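Enterobactin synthetase component F-related protein (Vibrio cholerae serotype O1, PDB 4OXI) probably activates glycine with ATP as glycyl-adenylate, serving a lipopolysaccharide modification pathway through which the bacterium resists antimicrobial peptides. Local coordinates at residues Y284-L289 / A295-H300; A68-Q73 / H299-T304; R331-C336 / E346-A351; A109-I114 / V258-D263. All coordinates share one frame; numbering follows the deposited sequence.

Contact 1 (Y284-L289 / A295-H300)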
# COMPACT_ATOMS: atom_id res chain seq x y z
N TYR A 284 12.46 0.35 10.56
CA TYR A 284 13.27 1.50 10.18
C TYR A 284 12.57 2.29 9.07
O TYR A 284 12.43 1.82 7.94
CB TYR A 284 14.68 1.06 9.72
CG TYR A 284 15.59 0.70 10.89
CD1 TYR A 284 16.62 1.55 11.27
CD2 TYR A 284 15.41 -0.48 11.61
CE1 TYR A 284 17.45 1.24 12.34
CE2 TYR A 284 16.24 -0.81 12.69
CZ TYR A 284 17.26 0.06 13.04
OH TYR A 284 18.10 -0.24 14.09
N VAL A 285 12.13 3.50 9.41
CA VAL A 285 11.44 4.35 8.44
C VAL A 285 12.42 4.97 7.44
O VAL A 285 13.33 5.70 7.83
CB VAL A 285 10.66 5.45 9.16
CG1 VAL A 285 10.00 6.40 8.14
CG2 VAL A 285 9.61 4.81 10.06
N VAL A 286 12.22 4.71 6.15
CA VAL A 286 13.10 5.28 5.12
C VAL A 286 12.75 6.74 4.91
O VAL A 286 11.64 7.06 4.47
CB VAL A 286 12.96 4.54 3.79
CG1 VAL A 286 13.81 5.22 2.71
CG2 VAL A 286 13.38 3.07 3.96
N PRO A 287 13.69 7.65 5.23
CA PRO A 287 13.47 9.09 5.05
C PRO A 287 13.17 9.38 3.58
O PRO A 287 13.70 8.68 2.72
CB PRO A 287 14.83 9.71 5.42
CG PRO A 287 15.54 8.66 6.22
CD PRO A 287 15.05 7.34 5.68
N GLU A 288 12.31 10.36 3.32
CA GLU A 288 11.96 10.75 1.95
C GLU A 288 13.19 10.85 1.06
O GLU A 288 13.26 10.22 0.00
CB GLU A 288 11.21 12.09 1.96
CG GLU A 288 10.79 12.57 0.59
CD GLU A 288 9.63 11.79 0.03
OE1 GLU A 288 9.51 11.71 -1.21
OE2 GLU A 288 8.81 11.26 0.83
N LEU A 289 14.18 11.62 1.51
CA LEU A 289 15.43 11.84 0.75
C LEU A 289 16.38 10.63 0.68
O LEU A 289 17.53 10.80 0.26
CB LEU A 289 16.20 13.02 1.35
CG LEU A 289 15.87 14.42 0.84
CD1 LEU A 289 16.25 15.46 1.88
CD2 LEU A 289 16.60 14.68 -0.46
N ALA A 295 19.72 0.70 -1.45
CA ALA A 295 20.80 -0.20 -1.08
C ALA A 295 21.71 0.43 -0.02
O ALA A 295 22.12 -0.23 0.94
CB ALA A 295 21.60 -0.61 -2.31
N GLU A 296 22.04 1.71 -0.20
CA GLU A 296 22.82 2.41 0.83
C GLU A 296 22.08 2.47 2.16
O GLU A 296 22.70 2.34 3.22
CB GLU A 296 23.18 3.82 0.39
CG GLU A 296 24.09 3.89 -0.82
CD GLU A 296 23.32 4.12 -2.10
OE1 GLU A 296 23.70 5.02 -2.88
OE2 GLU A 296 22.32 3.40 -2.33
N PHE A 297 20.77 2.67 2.12
CA PHE A 297 20.00 2.69 3.36
C PHE A 297 20.08 1.32 4.05
O PHE A 297 20.34 1.22 5.24
CB PHE A 297 18.54 3.11 3.11
CG PHE A 297 17.74 3.35 4.38
CD1 PHE A 297 16.92 2.37 4.90
CD2 PHE A 297 17.83 4.56 5.05
CE1 PHE A 297 16.21 2.59 6.06
CE2 PHE A 297 17.13 4.79 6.21
CZ PHE A 297 16.31 3.80 6.72
N ILE A 298 19.87 0.25 3.28
CA ILE A 298 19.90 -1.10 3.83
C ILE A 298 21.24 -1.38 4.49
O ILE A 298 21.30 -1.79 5.65
CB ILE A 298 19.64 -2.16 2.73
CG1 ILE A 298 18.15 -2.18 2.35
CG2 ILE A 298 20.10 -3.54 3.19
CD1 ILE A 298 17.89 -2.44 0.87
N HIS A 299 22.32 -1.12 3.76
CA HIS A 299 23.66 -1.32 4.30
C HIS A 299 23.96 -0.44 5.52
O HIS A 299 24.49 -0.92 6.53
CB HIS A 299 24.71 -1.11 3.20
CG HIS A 299 26.11 -1.17 3.70
ND1 HIS A 299 26.74 -2.36 4.03
CD2 HIS A 299 27.01 -0.19 3.98
CE1 HIS A 299 27.96 -2.10 4.47
NE2 HIS A 299 28.15 -0.80 4.44
N HIS A 300 23.63 0.84 5.43
CA HIS A 300 23.85 1.80 6.52
C HIS A 300 23.22 1.33 7.84
O HIS A 300 23.82 1.45 8.91
CB HIS A 300 23.24 3.14 6.13
CG HIS A 300 23.60 4.27 7.04
ND1 HIS A 300 22.79 4.67 8.08
CD2 HIS A 300 24.66 5.12 7.03
CE1 HIS A 300 23.35 5.70 8.69
NE2 HIS A 300 24.48 5.99 8.08

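Contact 2 (A68-Q73 / H299-T304)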
# COMPACT_ATOMS: atom_id res chain seq x y z
N ALA A 68 11.58 -0.52 18.96
CA ALA A 68 10.44 -0.86 18.09
C ALA A 68 10.44 -0.07 16.78
O ALA A 68 9.97 -0.56 15.75
CB ALA A 68 9.12 -0.63 18.81
N LEU A 69 10.96 1.15 16.83
CA LEU A 69 10.87 2.08 15.71
C LEU A 69 12.11 2.95 15.62
O LEU A 69 12.55 3.55 16.62
CB LEU A 69 9.64 2.98 15.90
CG LEU A 69 9.34 3.99 14.78
CD1 LEU A 69 8.89 3.28 13.51
CD2 LEU A 69 8.28 5.01 15.22
N TRP A 70 12.69 3.04 14.42
CA TRP A 70 13.69 4.07 14.16
C TRP A 70 13.13 5.03 13.11
O TRP A 70 12.65 4.57 12.06
CB TRP A 70 14.99 3.46 13.66
CG TRP A 70 16.08 4.48 13.35
CD1 TRP A 70 17.09 4.88 14.20
CD2 TRP A 70 16.26 5.21 12.13
NE1 TRP A 70 17.88 5.82 13.57
CE2 TRP A 70 17.40 6.04 12.30
CE3 TRP A 70 15.59 5.24 10.90
CZ2 TRP A 70 17.86 6.90 11.30
CZ3 TRP A 70 16.04 6.09 9.90
CH2 TRP A 70 17.17 6.92 10.11
N VAL A 71 13.17 6.33 13.39
CA VAL A 71 12.69 7.34 12.44
C VAL A 71 13.40 8.69 12.66
O VAL A 71 13.43 9.21 13.78
CB VAL A 71 11.14 7.50 12.49
CG1 VAL A 71 10.66 7.94 13.88
CG2 VAL A 71 10.64 8.49 11.42
N LYS A 72 13.96 9.24 11.59
CA LYS A 72 14.67 10.53 11.68
C LYS A 72 15.65 10.58 12.85
O LYS A 72 15.51 11.42 13.74
CB LYS A 72 13.67 11.70 11.84
CG LYS A 72 12.74 11.89 10.63
CD LYS A 72 11.75 13.01 10.91
CE LYS A 72 10.76 13.15 9.78
NZ LYS A 72 9.76 14.20 10.12
N GLN A 73 16.60 9.65 12.85
CA GLN A 73 17.69 9.65 13.81
C GLN A 73 17.26 9.42 15.28
O GLN A 73 18.08 9.58 16.20
CB GLN A 73 18.51 10.94 13.67
CG GLN A 73 19.94 10.80 14.13
CD GLN A 73 20.81 11.91 13.60
OE1 GLN A 73 21.82 11.66 12.94
NE2 GLN A 73 20.45 13.16 13.90
N HIS A 299 22.32 -1.12 3.76
CA HIS A 299 23.66 -1.32 4.30
C HIS A 299 23.96 -0.44 5.52
O HIS A 299 24.49 -0.92 6.53
CB HIS A 299 24.71 -1.11 3.20
CG HIS A 299 26.11 -1.17 3.70
ND1 HIS A 299 26.74 -2.36 4.03
CD2 HIS A 299 27.01 -0.19 3.98
CE1 HIS A 299 27.96 -2.10 4.47
NE2 HIS A 299 28.15 -0.80 4.44
N HIS A 300 23.63 0.84 5.43
CA HIS A 300 23.85 1.80 6.52
C HIS A 300 23.22 1.33 7.84
O HIS A 300 23.82 1.45 8.91
CB HIS A 300 23.24 3.14 6.13
CG HIS A 300 23.60 4.27 7.04
ND1 HIS A 300 22.79 4.67 8.08
CD2 HIS A 300 24.66 5.12 7.03
CE1 HIS A 300 23.35 5.70 8.69
NE2 HIS A 300 24.48 5.99 8.08
N HIS A 301 22.00 0.80 7.76
CA HIS A 301 21.32 0.36 8.98
C HIS A 301 21.34 -1.14 9.18
O HIS A 301 20.70 -1.63 10.10
CB HIS A 301 19.86 0.84 9.02
CG HIS A 301 19.72 2.32 9.16
ND1 HIS A 301 20.04 2.99 10.32
CD2 HIS A 301 19.33 3.27 8.27
CE1 HIS A 301 19.84 4.29 10.15
NE2 HIS A 301 19.41 4.48 8.92
N GLN A 302 22.05 -1.87 8.32
CA GLN A 302 22.11 -3.32 8.44
C GLN A 302 20.70 -3.93 8.51
O GLN A 302 20.42 -4.74 9.39
CB GLN A 302 22.93 -3.72 9.68
CG GLN A 302 24.43 -3.35 9.57
CD GLN A 302 25.13 -4.14 8.48
OE1 GLN A 302 25.40 -5.34 8.64
NE2 GLN A 302 25.41 -3.50 7.34
N LEU A 303 19.82 -3.53 7.61
CA LEU A 303 18.47 -4.09 7.57
C LEU A 303 18.53 -5.57 7.27
O LEU A 303 19.34 -6.01 6.46
CB LEU A 303 17.63 -3.40 6.50
CG LEU A 303 17.40 -1.90 6.71
CD1 LEU A 303 16.28 -1.40 5.80
CD2 LEU A 303 17.08 -1.58 8.17
N THR A 304 17.66 -6.34 7.91
CA THR A 304 17.65 -7.78 7.70
C THR A 304 16.43 -8.19 6.88
O THR A 304 16.40 -9.29 6.30
CB THR A 304 17.66 -8.56 9.04
OG1 THR A 304 16.49 -8.23 9.80
CG2 THR A 304 18.90 -8.18 9.86

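Contact 3 (R331-C336 / E346-A351)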
# COMPACT_ATOMS: atom_id res chain seq x y z
N ARG A 331 18.49 -10.73 5.00
CA ARG A 331 18.22 -12.17 4.92
C ARG A 331 16.88 -12.49 4.27
O ARG A 331 16.67 -13.62 3.80
CB ARG A 331 18.32 -12.83 6.30
CG ARG A 331 17.12 -12.62 7.22
CD ARG A 331 17.40 -13.26 8.59
NE ARG A 331 16.26 -13.18 9.49
CZ ARG A 331 15.21 -14.00 9.45
NH1 ARG A 331 15.15 -14.97 8.54
NH2 ARG A 331 14.21 -13.85 10.31
N LEU A 332 15.99 -11.51 4.22
CA LEU A 332 14.71 -11.69 3.53
C LEU A 332 14.36 -10.47 2.67
O LEU A 332 14.16 -9.37 3.21
CB LEU A 332 13.59 -11.99 4.52
CG LEU A 332 13.46 -13.40 5.10
CD1 LEU A 332 12.59 -13.38 6.35
CD2 LEU A 332 12.88 -14.37 4.08
N SER A 333 14.25 -10.68 1.36
CA SER A 333 13.93 -9.63 0.41
C SER A 333 12.60 -9.95 -0.23
O SER A 333 12.48 -10.96 -0.94
CB SER A 333 14.98 -9.57 -0.70
OG SER A 333 16.22 -9.09 -0.21
N PHE A 334 11.59 -9.10 -0.00
CA PHE A 334 10.31 -9.31 -0.67
C PHE A 334 10.09 -8.24 -1.73
O PHE A 334 10.44 -7.07 -1.51
CB PHE A 334 9.15 -9.25 0.33
CG PHE A 334 9.18 -10.31 1.41
CD1 PHE A 334 8.51 -11.51 1.24
CD2 PHE A 334 9.82 -10.07 2.62
CE1 PHE A 334 8.50 -12.47 2.25
CE2 PHE A 334 9.82 -11.01 3.61
CZ PHE A 334 9.16 -12.22 3.43
N PHE A 335 9.51 -8.62 -2.86
CA PHE A 335 9.13 -7.64 -3.87
C PHE A 335 7.68 -7.86 -4.28
O PHE A 335 7.23 -9.00 -4.41
CB PHE A 335 10.08 -7.71 -5.07
CG PHE A 335 11.50 -7.35 -4.71
CD1 PHE A 335 11.84 -6.03 -4.42
CD2 PHE A 335 12.48 -8.32 -4.62
CE1 PHE A 335 13.14 -5.69 -4.05
CE2 PHE A 335 13.78 -7.98 -4.26
CZ PHE A 335 14.11 -6.67 -3.97
N CYS A 336 6.93 -6.77 -4.42
CA CYS A 336 5.51 -6.86 -4.76
C CYS A 336 5.14 -5.69 -5.63
O CYS A 336 5.73 -4.60 -5.50
CB CYS A 336 4.65 -6.82 -3.50
SG CYS A 336 2.87 -7.15 -3.80
N GLU A 346 17.94 -11.95 -9.82
CA GLU A 346 19.27 -12.57 -9.73
C GLU A 346 20.32 -11.58 -9.22
O GLU A 346 21.10 -11.91 -8.33
CB GLU A 346 19.71 -13.17 -11.07
CG GLU A 346 21.19 -13.59 -11.12
CD GLU A 346 21.55 -14.73 -10.16
OE1 GLU A 346 20.63 -15.42 -9.65
OE2 GLU A 346 22.76 -14.94 -9.92
N GLN A 347 20.31 -10.37 -9.76
CA GLN A 347 21.27 -9.37 -9.33
C GLN A 347 21.07 -8.95 -7.87
O GLN A 347 22.03 -8.67 -7.16
CB GLN A 347 21.26 -8.16 -10.26
CG GLN A 347 21.95 -8.45 -11.59
CD GLN A 347 21.74 -7.35 -12.61
OE1 GLN A 347 20.73 -7.33 -13.32
NE2 GLN A 347 22.69 -6.42 -12.69
N TRP A 348 19.82 -8.92 -7.41
CA TRP A 348 19.57 -8.56 -6.03
C TRP A 348 20.03 -9.70 -5.14
O TRP A 348 20.65 -9.47 -4.10
CB TRP A 348 18.09 -8.22 -5.78
CG TRP A 348 17.81 -7.70 -4.39
CD1 TRP A 348 17.51 -8.43 -3.28
CD2 TRP A 348 17.79 -6.32 -3.98
NE1 TRP A 348 17.30 -7.60 -2.20
CE2 TRP A 348 17.47 -6.30 -2.60
CE3 TRP A 348 18.00 -5.11 -4.64
CZ2 TRP A 348 17.36 -5.11 -1.88
CZ3 TRP A 348 17.91 -3.92 -3.92
CH2 TRP A 348 17.59 -3.93 -2.55
N GLN A 349 19.74 -10.94 -5.55
CA GLN A 349 20.13 -12.10 -4.75
C GLN A 349 21.66 -12.28 -4.65
O GLN A 349 22.16 -12.74 -3.63
CB GLN A 349 19.46 -13.38 -5.27
CG GLN A 349 19.81 -14.62 -4.43
CD GLN A 349 18.77 -15.72 -4.53
OE1 GLN A 349 18.71 -16.45 -5.53
NE2 GLN A 349 17.93 -15.84 -3.50
N GLN A 350 22.39 -11.91 -5.70
CA GLN A 350 23.85 -11.96 -5.64
C GLN A 350 24.39 -10.98 -4.60
O GLN A 350 25.40 -11.25 -3.95
CB GLN A 350 24.48 -11.68 -7.00
CG GLN A 350 24.47 -12.89 -7.94
CD GLN A 350 25.20 -14.10 -7.36
OE1 GLN A 350 26.43 -14.12 -7.29
NE2 GLN A 350 24.44 -15.10 -6.92
N ALA A 351 23.71 -9.85 -4.43
CA ALA A 351 24.13 -8.88 -3.41
C ALA A 351 23.86 -9.39 -2.01
O ALA A 351 24.67 -9.18 -1.11
CB ALA A 351 23.47 -7.54 -3.63

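Contact 4 (A109-I114 / V258-D263)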
# COMPACT_ATOMS: atom_id res chain seq x y z
N ALA A 109 4.66 10.52 14.57
CA ALA A 109 3.23 10.72 14.79
C ALA A 109 2.39 9.77 13.94
O ALA A 109 1.38 9.27 14.40
CB ALA A 109 2.85 12.16 14.52
N ALA A 110 2.81 9.50 12.71
CA ALA A 110 2.06 8.57 11.86
C ALA A 110 2.06 7.15 12.42
O ALA A 110 1.01 6.50 12.46
CB ALA A 110 2.60 8.57 10.44
N TYR A 111 3.24 6.67 12.84
CA TYR A 111 3.35 5.29 13.35
C TYR A 111 2.71 5.15 14.74
O TYR A 111 2.14 4.10 15.05
CB TYR A 111 4.83 4.81 13.32
CG TYR A 111 5.37 4.92 11.91
CD1 TYR A 111 5.20 3.90 11.00
CD2 TYR A 111 5.97 6.09 11.47
CE1 TYR A 111 5.65 4.02 9.68
CE2 TYR A 111 6.41 6.23 10.17
CZ TYR A 111 6.25 5.19 9.29
OH TYR A 111 6.70 5.35 8.00
N SER A 112 2.80 6.19 15.57
CA SER A 112 2.10 6.24 16.85
C SER A 112 0.60 6.06 16.64
O SER A 112 -0.04 5.29 17.34
CB SER A 112 2.33 7.61 17.50
OG SER A 112 3.60 7.68 18.10
N ALA A 113 0.04 6.82 15.70
CA ALA A 113 -1.40 6.80 15.44
C ALA A 113 -1.85 5.48 14.84
O ALA A 113 -2.94 5.01 15.14
CB ALA A 113 -1.81 7.96 14.53
N ILE A 114 -1.01 4.88 14.00
CA ILE A 114 -1.35 3.59 13.40
C ILE A 114 -1.38 2.46 14.46
O ILE A 114 -2.31 1.65 14.48
CB ILE A 114 -0.42 3.23 12.24
CG1 ILE A 114 -0.66 4.18 11.06
CG2 ILE A 114 -0.69 1.80 11.78
CD1 ILE A 114 0.27 3.99 9.89
N VAL A 258 13.50 -4.21 10.17
CA VAL A 258 12.59 -4.22 9.04
C VAL A 258 12.52 -2.86 8.37
O VAL A 258 12.27 -1.84 9.03
CB VAL A 258 11.19 -4.62 9.50
CG1 VAL A 258 10.23 -4.64 8.31
CG2 VAL A 258 11.24 -5.99 10.16
N GLY A 259 12.76 -2.83 7.07
CA GLY A 259 12.65 -1.59 6.33
C GLY A 259 11.20 -1.14 6.24
O GLY A 259 10.29 -1.98 6.18
N GLN A 260 10.98 0.16 6.26
CA GLN A 260 9.66 0.73 5.95
C GLN A 260 9.83 1.69 4.77
O GLN A 260 9.94 2.90 4.95
CB GLN A 260 9.09 1.45 7.17
CG GLN A 260 7.57 1.48 7.22
CD GLN A 260 6.96 2.35 6.13
OE1 GLN A 260 6.76 3.56 6.32
NE2 GLN A 260 6.66 1.74 4.98
N TYR A 261 9.86 1.14 3.56
CA TYR A 261 10.10 1.94 2.37
C TYR A 261 8.84 2.60 1.77
O TYR A 261 8.85 3.79 1.46
CB TYR A 261 10.79 1.07 1.31
CG TYR A 261 10.96 1.73 -0.03
CD1 TYR A 261 12.10 2.50 -0.33
CD2 TYR A 261 10.01 1.57 -1.03
CE1 TYR A 261 12.26 3.08 -1.59
CE2 TYR A 261 10.16 2.15 -2.28
CZ TYR A 261 11.28 2.90 -2.55
OH TYR A 261 11.39 3.46 -3.81
N SER A 262 7.76 1.83 1.60
CA SER A 262 6.58 2.31 0.88
C SER A 262 5.82 3.44 1.60
O SER A 262 5.83 3.51 2.84
CB SER A 262 5.62 1.14 0.64
OG SER A 262 6.26 0.09 -0.07
N ASP A 263 5.17 4.32 0.84
CA ASP A 263 4.28 5.33 1.40
C ASP A 263 3.16 4.66 2.21
O ASP A 263 2.75 3.53 1.89
CB ASP A 263 3.66 6.19 0.28
CG ASP A 263 4.71 7.03 -0.48
OD1 ASP A 263 5.75 7.43 0.12
OD2 ASP A 263 4.49 7.31 -1.68

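Contact 1 (Y284-L289 / A295-H300)
Phe297 is the single knob of this contact, and the chain from Tyr284 to Pro287 forms the shallow hollow that receives it. The motif is a strand-to-helix connection of the adenylate-forming enzyme fold: the chain leaves strand 282-285, runs through a short loop and comes back as helix 294-301 beside the strand's end. Setting CG anti to the backbone N (chi1 -171°) sends the phenyl ring out from the helix toward that end, and Phe297 supplies more than half of the 178 Å² buried here. Val286 forms the floor, with its CA over one ring face and its CG2 methyl 3.6 Å from Phe297 CE1. The edge of the ring meets Tyr284 at its CB, 4.3 Å from Phe297 CE1, whereas the phenol beyond leads off toward Trp70 and His301. Val285 turns its side chain away to Leu69 and Val71 and offers Phe297 a carbonyl oxygen instead. Outside the two segments, Trp70, His301 and Leu303 also touch the phenyl ring. Pro287 closes the other side of the hollow, approaching from the opposite direction; its CD presses obliquely against the ring, 3.3 Å from Phe297 CE2.

Contact 2 (A68-Q73 / H299-T304)
Trp70 presents one face of its indole to the edge of His301, an edge-to-face aromatic pair in which the six-membered ring and the imidazole have centroids 4.3 Å apart and planes inclined at 54°. His301 CE1 stands over the benzo part near its rim, 3.5 Å from Trp70 CZ2, and His301 NE2 reaches equally close to Trp70 CH2. On the opposite face lies the backbone of the turn that follows the strand, the amide N of Gln73 over the rim and that of Lys72 farther up. The indole is thus held between its own chain and the helix. With CG anti to the backbone N (chi1 180°), Trp70 stretches straight across toward His301, whose side chain runs roughly at right angles to it even though the ring planes are less steeply inclined.

The imidazole sits at the end of helix 294-301, which finishes in a Schellman motif. Gln302 adopts positive phi, and Gln302 N bonds to His299 O at 3.2 Å. Gln302 NE2 bonds to the same oxygen, His299 O, at 2.9 Å, in the carbonyl plane on a lone pair. Close to the surface, the pair joins the C-terminal end of helix 294-301 to strand 67-71, while Tyr284 of the adjacent strand 282-285 and Phe297 of the helix add their rings to the cluster.

Contact 3 (R331-C336 / E346-A351)
Ser333 and Trp348 make the polar part of this contact, a hydrogen bond from the indole NE1 of Trp348 to Ser333 OG of 2.7 Å with an N-H...O angle of 148°. The oxygen lies almost in the indole plane, at the ring edge where the N-H points. This buried N-H therefore finds its acceptor on the strand, and the bond limits how far the indole can rotate.

The aromatic part is a T-shaped pair. Phe335 directs its edge at one face of Trp348, its ring perpendicular to the indole and its centroid 4.9 Å from that of the five-membered ring. Phe335 CZ is the leading atom, 3.6 Å from Trp348 CE2. Both partners belong to a beta-alpha-beta unit, strand 332-336, helix 342-352 and strand 356-360, in which the helix covers one side of the sheet. Ser333 and Phe335, two residues apart, face the helix together, while the Phe334 side chain points away, toward helix 268-279.

Apolar neighbours widen the interface: Val312 and Ile313 of helix 311-318 touch Trp348, and Ile313 touches Phe335. Just beyond, Cys336 contacts the bound glycyl-adenosine-5'-phosphate, from which the Phe335 side chain is about 7 Å away.

Contact 4 (A109-I114 / V258-D263)
Tyr111 meets Gln260 through one polar link between a helix and a strand that stay well apart, with Tyr111 CA and Gln260 CA, the nearest such pair, still 10.7 Å from each other. Along segment 258-263, Val258 and Gly259 come first, their backbones bonded into the neighbouring strands.

Gln260 then turns toward the helix. Its chain bends at chi2 (-68°), bringing the amide oxygen to the phenol, which arrives from the opposite direction. Tyr111 OH donates to Gln260 OE1 over a modelled 2.5 Å, a very short separation whose exact value deserves caution. The oxygen sits at the edge of the phenol ring and near its plane, while the amide is inclined to that ring by 50°. Gln260 NE2 is engaged as well, giving a hydrogen to Ser262 O at 2.9 Å in a nearly straight bond (168°) on a carbonyl lone pair, and binding Asp272 OD2. With NE2 donating to these two oxygens and OE1 accepting from the phenol, the assignment of the two ends of the amide is well supported.

Tyr261 swings its side chain away from the helix, to a cation-pi contact with Lys291, and Asp263, beyond the carbonyl of Ser262, forms a salt bridge with Arg106, which also bonds Tyr261 O.

Tyr111 itself reaches across strand 282-285, touching Leu283 and Val285, and rests against Ile273. The contact therefore lies buried where helix 108-119 and helix 268-279 cover the same side of the sheet, near the end of strand 257-260 and next to strand 282-285.

Overall arrangement
Contacts 1, 2 and 4 gather round one mixed sheet, in which strand 282-285 lies between strands 67-71 and 257-260. Contacts 1 and 2, with centres about 7 Å apart, share helix 294-301 on one side of it, whereas contact 4 brings in helix 108-119, its centre about 13 Å from that of contact 1. Contact 3, centred about 16 Å from contact 1, lies on the sheet holding strands 305-308 and 332-336; Ile298 CD1 meets Trp348 CH2 at 3.7 Å, and a Gly259-Val305 backbone bond bridges the two sheets. Along the chain, contact 4 closes before contact 1 opens, both within the span of contact 2; contact 3 follows, its strand leading into the glycyl-adenylate pocket.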